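Local coordinates for protein splicing factor U2AF 35 KDA subunit (Homo sapiens, PDB 1JMT) that pairs with the large U2AF subunit and mediates the protein-protein and protein-RNA interactions needed for accurate 3'-splice site selection, at residues E31-E34 and H35-E38; E38-E41 and E42-E46. The protein carries 1 engineered substitution. One frame throughout, in Å; residues are numbered along the deposited sequence.

Interaction 1 of 2, residues E31-E34 and H35-E38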
ATOM      1  N   GLU A  31      19.575   0.486   3.060  1.00 40.02           N
ATOM      2  CA  GLU A  31      18.733  -0.305   2.175  1.00 46.33           C
ATOM      3  C   GLU A  31      17.256  -0.213   2.553  1.00 46.38           C
ATOM      4  O   GLU A  31      16.398  -0.127   1.678  1.00 48.91           O
ATOM      5  CB  GLU A  31      19.212  -1.754   2.167  1.00 42.16           C
ATOM      6  CG  GLU A  31      20.687  -1.861   1.820  1.00 52.14           C
ATOM      7  CD  GLU A  31      21.168  -3.286   1.681  1.00 50.65           C
ATOM      8  OE1 GLU A  31      20.928  -4.092   2.604  1.00 62.96           O
ATOM      9  OE2 GLU A  31      21.794  -3.597   0.650  1.00 58.96           O
ATOM     10  N   MET A  32      16.959  -0.220   3.851  1.00 47.92           N
ATOM     11  CA  MET A  32      15.576  -0.110   4.296  1.00 49.21           C
ATOM     12  C   MET A  32      15.020   1.239   3.854  1.00 50.90           C
ATOM     13  O   MET A  32      13.919   1.318   3.311  1.00 49.35           O
ATOM     14  CB  MET A  32      15.474  -0.220   5.817  1.00 52.40           C
ATOM     15  CG  MET A  32      15.754  -1.598   6.375  1.00 62.69           C
ATOM     16  SD  MET A  32      15.208  -1.746   8.099  1.00 76.22           S
ATOM     17  CE  MET A  32      16.654  -1.111   8.976  1.00 76.15           C
ATOM     18  N   GLN A  33      15.796   2.294   4.087  1.00 46.46           N
ATOM     19  CA  GLN A  33      15.396   3.646   3.719  1.00 45.78           C
ATOM     20  C   GLN A  33      15.137   3.776   2.223  1.00 42.97           C
ATOM     21  O   GLN A  33      14.158   4.397   1.816  1.00 39.95           O
ATOM     22  CB  GLN A  33      16.474   4.654   4.133  1.00 47.60           C
ATOM     23  CG  GLN A  33      16.076   6.107   3.903  1.00 48.92           C
ATOM     24  CD  GLN A  33      14.844   6.511   4.704  1.00 57.16           C
ATOM     25  OE1 GLN A  33      14.839   6.444   5.933  1.00 62.36           O
ATOM     26  NE2 GLN A  33      13.795   6.928   4.008  1.00 63.92           N
ATOM     27  N   GLU A  34      16.020   3.197   1.412  1.00 38.01           N
ATOM     28  CA  GLU A  34      15.877   3.250  -0.043  1.00 40.21           C
ATOM     29  C   GLU A  34      14.682   2.415  -0.506  1.00 39.55           C
ATOM     30  O   GLU A  34      14.000   2.765  -1.469  1.00 39.37           O
ATOM     31  CB  GLU A  34      17.156   2.747  -0.724  1.00 40.33           C
ATOM     32  CG  GLU A  34      18.431   3.440  -0.232  1.00 48.55           C
ATOM     33  CD  GLU A  34      19.662   3.079  -1.050  1.00 47.43           C
ATOM     34  OE1 GLU A  34      19.815   1.896  -1.420  1.00 41.78           O
ATOM     35  OE2 GLU A  34      20.484   3.984  -1.314  1.00 53.38           O
ATOM     36  N   HIS A  35      14.441   1.306   0.182  1.00 35.82           N
ATOM     37  CA  HIS A  35      13.328   0.431  -0.153  1.00 37.52           C
ATOM     38  C   HIS A  35      12.037   1.140   0.252  1.00 38.20           C
ATOM     39  O   HIS A  35      11.013   1.021  -0.418  1.00 40.30           O
ATOM     40  CB  HIS A  35      13.482  -0.905   0.584  1.00 39.07           C
ATOM     41  CG  HIS A  35      12.357  -1.867   0.355  1.00 45.04           C
ATOM     42  ND1 HIS A  35      11.211  -1.872   1.121  1.00 48.11           N
ATOM     43  CD2 HIS A  35      12.209  -2.864  -0.550  1.00 45.11           C
ATOM     44  CE1 HIS A  35      10.406  -2.836   0.702  1.00 44.76           C
ATOM     45  NE2 HIS A  35      10.988  -3.451  -0.311  1.00 45.34           N
ATOM     46  N   TYR A  36      12.104   1.899   1.341  1.00 33.96           N
ATOM     47  CA  TYR A  36      10.961   2.653   1.840  1.00 34.68           C
ATOM     48  C   TYR A  36      10.612   3.772   0.864  1.00 38.52           C
ATOM     49  O   TYR A  36       9.444   3.967   0.513  1.00 41.71           O
ATOM     50  CB  TYR A  36      11.290   3.255   3.208  1.00 34.87           C
ATOM     51  CG  TYR A  36      10.212   4.147   3.776  1.00 36.97           C
ATOM     52  CD1 TYR A  36       9.218   3.626   4.603  1.00 43.14           C
ATOM     53  CD2 TYR A  36      10.176   5.513   3.480  1.00 36.73           C
ATOM     54  CE1 TYR A  36       8.213   4.439   5.126  1.00 40.35           C
ATOM     55  CE2 TYR A  36       9.171   6.340   3.995  1.00 37.11           C
ATOM     56  CZ  TYR A  36       8.193   5.790   4.818  1.00 40.17           C
ATOM     57  OH  TYR A  36       7.193   6.572   5.329  1.00 36.77           O
ATOM     58  N   ASP A  37      11.627   4.512   0.429  1.00 38.99           N
ATOM     59  CA  ASP A  37      11.414   5.614  -0.502  1.00 38.82           C
ATOM     60  C   ASP A  37      10.914   5.121  -1.860  1.00 36.10           C
ATOM     61  O   ASP A  37      10.086   5.775  -2.494  1.00 38.05           O
ATOM     62  CB  ASP A  37      12.700   6.430  -0.682  1.00 42.54           C
ATOM     63  CG  ASP A  37      13.175   7.068   0.611  1.00 49.64           C
ATOM     64  OD1 ASP A  37      12.333   7.394   1.475  1.00 51.33           O
ATOM     65  OD2 ASP A  37      14.400   7.256   0.758  1.00 57.85           O
ATOM     66  N   GLU A  38      11.423   3.977  -2.305  1.00 35.95           N
ATOM     67  CA  GLU A  38      10.999   3.405  -3.579  1.00 38.58           C
ATOM     68  C   GLU A  38       9.516   3.039  -3.480  1.00 40.53           C
ATOM     69  O   GLU A  38       8.729   3.304  -4.389  1.00 35.84           O
ATOM     70  CB  GLU A  38      11.806   2.142  -3.895  1.00 45.34           C
ATOM     71  CG  GLU A  38      11.287   1.364  -5.107  1.00 54.02           C
ATOM     72  CD  GLU A  38      12.052   0.071  -5.364  1.00 61.72           C
ATOM     73  OE1 GLU A  38      12.055  -0.816  -4.484  1.00 60.35           O
ATOM     74  OE2 GLU A  38      12.651  -0.060  -6.454  1.00 67.20           O
TER
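Q33 and D37, one helical turn apart, join their side chains on the surface of helix 22-51, the long first helix of an RNA recognition motif (RRM) domain. The amide of Q33 is the donor and the carboxylate of D37 the acceptor. Q33 NE2 lies 3.0 Å from D37 OD1, on the syn side of that oxygen. The acceptor sits in the amide plane of Q33 but the donor stands 33° out of the carboxylate plane. A second, weak bond runs from Q33 NE2 to D37 OD2 at 3.3 Å. The amide and carboxylate planes are 37° apart. The Q33 chain bends at its second torsion (chi2 61°), which brings the amide forward along the helix to D37. D37 OD2 also lies 3.1 Å from Q33 O. These two acceptors cannot bond each other, and the Q33 NE2 donor probably offsets their closeness.

Backbone bonds of the i to i+4 kind hold the turn. H35 N binds E31 O, Y36 N binds M32 O, D37 N binds Q33 O and E38 N binds E34 O.

Three neighbouring side chains have polar partners beyond the helix. H35 ND1 bonds to Y10 OH, and Y36 OH to V59 O. Outside this contact, E38 OE1 pairs with a basic side chain of the bound peptide in a salt bridge.

The same amide nitrogen, Q33 NE2, also approaches the Y36 ring obliquely, 3.9 Å from Y36 CD2.

Interaction 2 of 2, residues E38-E41 and E42-E46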
ATOM      1  N   GLU A  38      11.423   3.977  -2.305  1.00 35.95           N
ATOM      2  CA  GLU A  38      10.999   3.405  -3.579  1.00 38.58           C
ATOM      3  C   GLU A  38       9.516   3.039  -3.480  1.00 40.53           C
ATOM      4  O   GLU A  38       8.729   3.304  -4.389  1.00 35.84           O
ATOM      5  CB  GLU A  38      11.806   2.142  -3.895  1.00 45.34           C
ATOM      6  CG  GLU A  38      11.287   1.364  -5.107  1.00 54.02           C
ATOM      7  CD  GLU A  38      12.052   0.071  -5.364  1.00 61.72           C
ATOM      8  OE1 GLU A  38      12.055  -0.816  -4.484  1.00 60.35           O
ATOM      9  OE2 GLU A  38      12.651  -0.060  -6.454  1.00 67.20           O
ATOM     10  N   PHE A  39       9.149   2.427  -2.359  1.00 37.28           N
ATOM     11  CA  PHE A  39       7.771   2.018  -2.121  1.00 38.02           C
ATOM     12  C   PHE A  39       6.853   3.234  -2.111  1.00 33.59           C
ATOM     13  O   PHE A  39       5.812   3.245  -2.771  1.00 30.94           O
ATOM     14  CB  PHE A  39       7.665   1.299  -0.778  1.00 33.07           C
ATOM     15  CG  PHE A  39       6.268   0.897  -0.416  1.00 34.76           C
ATOM     16  CD1 PHE A  39       5.684  -0.237  -0.979  1.00 35.51           C
ATOM     17  CD2 PHE A  39       5.527   1.656   0.490  1.00 33.04           C
ATOM     18  CE1 PHE A  39       4.382  -0.606  -0.641  1.00 35.66           C
ATOM     19  CE2 PHE A  39       4.226   1.294   0.832  1.00 27.67           C
ATOM     20  CZ  PHE A  39       3.653   0.163   0.265  1.00 34.15           C
ATOM     21  N   PHE A  40       7.263   4.250  -1.354  1.00 34.63           N
ATOM     22  CA  PHE A  40       6.513   5.492  -1.197  1.00 30.91           C
ATOM     23  C   PHE A  40       6.192   6.116  -2.556  1.00 32.30           C
ATOM     24  O   PHE A  40       5.031   6.369  -2.877  1.00 33.68           O
ATOM     25  CB  PHE A  40       7.327   6.478  -0.350  1.00 26.45           C
ATOM     26  CG  PHE A  40       6.528   7.627   0.190  1.00 30.35           C
ATOM     27  CD1 PHE A  40       6.130   7.645   1.524  1.00 29.25           C
ATOM     28  CD2 PHE A  40       6.169   8.691  -0.628  1.00 34.35           C
ATOM     29  CE1 PHE A  40       5.389   8.705   2.037  1.00 29.72           C
ATOM     30  CE2 PHE A  40       5.425   9.757  -0.124  1.00 35.38           C
ATOM     31  CZ  PHE A  40       5.035   9.764   1.213  1.00 35.91           C
ATOM     32  N   GLU A  41       7.232   6.356  -3.345  1.00 34.78           N
ATOM     33  CA  GLU A  41       7.089   6.943  -4.670  1.00 37.96           C
ATOM     34  C   GLU A  41       6.149   6.075  -5.499  1.00 36.92           C
ATOM     35  O   GLU A  41       5.257   6.571  -6.196  1.00 39.55           O
ATOM     36  CB  GLU A  41       8.471   7.035  -5.332  1.00 44.46           C
ATOM     37  CG  GLU A  41       8.502   7.677  -6.712  1.00 57.43           C
ATOM     38  CD  GLU A  41       8.011   6.749  -7.808  1.00 72.54           C
ATOM     39  OE1 GLU A  41       8.558   5.632  -7.941  1.00 79.84           O
ATOM     40  OE2 GLU A  41       7.079   7.137  -8.541  1.00 79.76           O
ATOM     41  N   GLU A  42       6.344   4.767  -5.397  1.00 38.33           N
ATOM     42  CA  GLU A  42       5.529   3.806  -6.121  1.00 42.55           C
ATOM     43  C   GLU A  42       4.038   4.009  -5.837  1.00 36.05           C
ATOM     44  O   GLU A  42       3.220   4.060  -6.759  1.00 32.09           O
ATOM     45  CB  GLU A  42       5.931   2.391  -5.719  1.00 50.01           C
ATOM     46  CG  GLU A  42       5.301   1.321  -6.572  1.00 64.07           C
ATOM     47  CD  GLU A  42       5.958   1.212  -7.929  1.00 69.55           C
ATOM     48  OE1 GLU A  42       7.099   0.706  -7.998  1.00 74.38           O
ATOM     49  OE2 GLU A  42       5.337   1.636  -8.925  1.00 75.29           O
ATOM     50  N   VAL A  43       3.692   4.137  -4.560  1.00 32.81           N
ATOM     51  CA  VAL A  43       2.299   4.307  -4.165  1.00 32.08           C
ATOM     52  C   VAL A  43       1.796   5.723  -4.419  1.00 34.47           C
ATOM     53  O   VAL A  43       0.720   5.920  -4.996  1.00 28.40           O
ATOM     54  CB  VAL A  43       2.111   3.926  -2.673  1.00 32.06           C
ATOM     55  CG1 VAL A  43       0.660   4.150  -2.235  1.00 24.08           C
ATOM     56  CG2 VAL A  43       2.502   2.465  -2.480  1.00 30.65           C
ATOM     57  N   PHE A  44       2.579   6.708  -3.997  1.00 33.18           N
ATOM     58  CA  PHE A  44       2.219   8.102  -4.193  1.00 28.95           C
ATOM     59  C   PHE A  44       1.888   8.410  -5.656  1.00 30.66           C
ATOM     60  O   PHE A  44       0.812   8.934  -5.961  1.00 28.63           O
ATOM     61  CB  PHE A  44       3.360   9.011  -3.741  1.00 29.92           C
ATOM     62  CG  PHE A  44       3.050  10.474  -3.877  1.00 30.33           C
ATOM     63  CD1 PHE A  44       2.242  11.118  -2.942  1.00 33.93           C
ATOM     64  CD2 PHE A  44       3.539  11.201  -4.956  1.00 31.64           C
ATOM     65  CE1 PHE A  44       1.925  12.470  -3.082  1.00 38.01           C
ATOM     66  CE2 PHE A  44       3.228  12.559  -5.109  1.00 37.83           C
ATOM     67  CZ  PHE A  44       2.421  13.194  -4.172  1.00 38.06           C
ATOM     68  N   THR A  45       2.812   8.077  -6.556  1.00 34.28           N
ATOM     69  CA  THR A  45       2.626   8.332  -7.982  1.00 34.47           C
ATOM     70  C   THR A  45       1.314   7.758  -8.498  1.00 34.12           C
ATOM     71  O   THR A  45       0.562   8.433  -9.207  1.00 34.98           O
ATOM     72  CB  THR A  45       3.788   7.754  -8.804  1.00 39.72           C
ATOM     73  OG1 THR A  45       4.988   8.469  -8.490  1.00 43.45           O
ATOM     74  CG2 THR A  45       3.505   7.873 -10.301  1.00 41.65           C
ATOM     75  N   GLU A  46       1.039   6.509  -8.148  1.00 29.60           N
ATOM     76  CA  GLU A  46      -0.198   5.881  -8.580  1.00 32.47           C
ATOM     77  C   GLU A  46      -1.402   6.626  -7.998  1.00 32.79           C
ATOM     78  O   GLU A  46      -2.394   6.839  -8.701  1.00 29.21           O
ATOM     79  CB  GLU A  46      -0.222   4.410  -8.152  1.00 32.01           C
ATOM     80  CG  GLU A  46      -1.464   3.638  -8.591  1.00 37.39           C
ATOM     81  CD  GLU A  46      -1.638   3.566 -10.112  1.00 42.80           C
ATOM     82  OE1 GLU A  46      -0.636   3.668 -10.845  1.00 35.55           O
ATOM     83  OE2 GLU A  46      -2.785   3.386 -10.571  1.00 42.39           O
TER
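The F39 ring carries V43 on one face. The methyl V43 CG2 stands 4.0 Å from the ring centroid, 18° off the ring normal, in a CH-pi contact. It is offset toward the rim, and its nearest ring atom is F39 CZ at 3.8 Å. The two side chains lie side by side and point the same way. V43 CG2 is beside its own backbone N, and this turns the methyl back to the ring one turn earlier. The F39 ring also meets that of Y10, with the planes at about 55°.

F40 and F44 touch more loosely. F40 CD2 is 4.2 Å from F44 CB, an oblique approach.

F39, F40, V43 and F44 face strand 54-59 from helix 22-51 of the RRM domain. F39 and F40 rest on V59, V43 on M57 and F44 on V54. The helix also meets the bound peptide: E42 O accepts a hydrogen bond from an aromatic side chain there, and E42 and E46 pack on aromatic side chains of the peptide.

Backbone bonds link E42 N to E38 O, V43 N to F39 O, F44 N to F40 O and T45 N to E41 O. The bond from F44 N to F40 O is short, 2.7 Å, and nearly straight.

On the exposed side, the E41 chain bends at its second torsion (chi2 -77°) and reaches forward to T45. The hydroxyl T45 OG1 donates to E41 OE2 across a very short 2.5 Å.

Interaction 1 and interaction 2 follow one another along helix 22-51, with centres about 11 Å apart. They share E38, which ends residues 35-38 and opens residues 38-41. Interaction 1 comes first in the chain and lies on the surface, its centre about 13 Å from the centre of the chain. Interaction 2 lies deeper, about 8 Å from that centre, where the helix packs on strand 54-59 of the antiparallel sheet. Residues of both contacts touch the bound peptide. The same helix therefore has two roles: it packs on the RRM sheet and offers a surface for peptide recognition in the U2AF heterodimer.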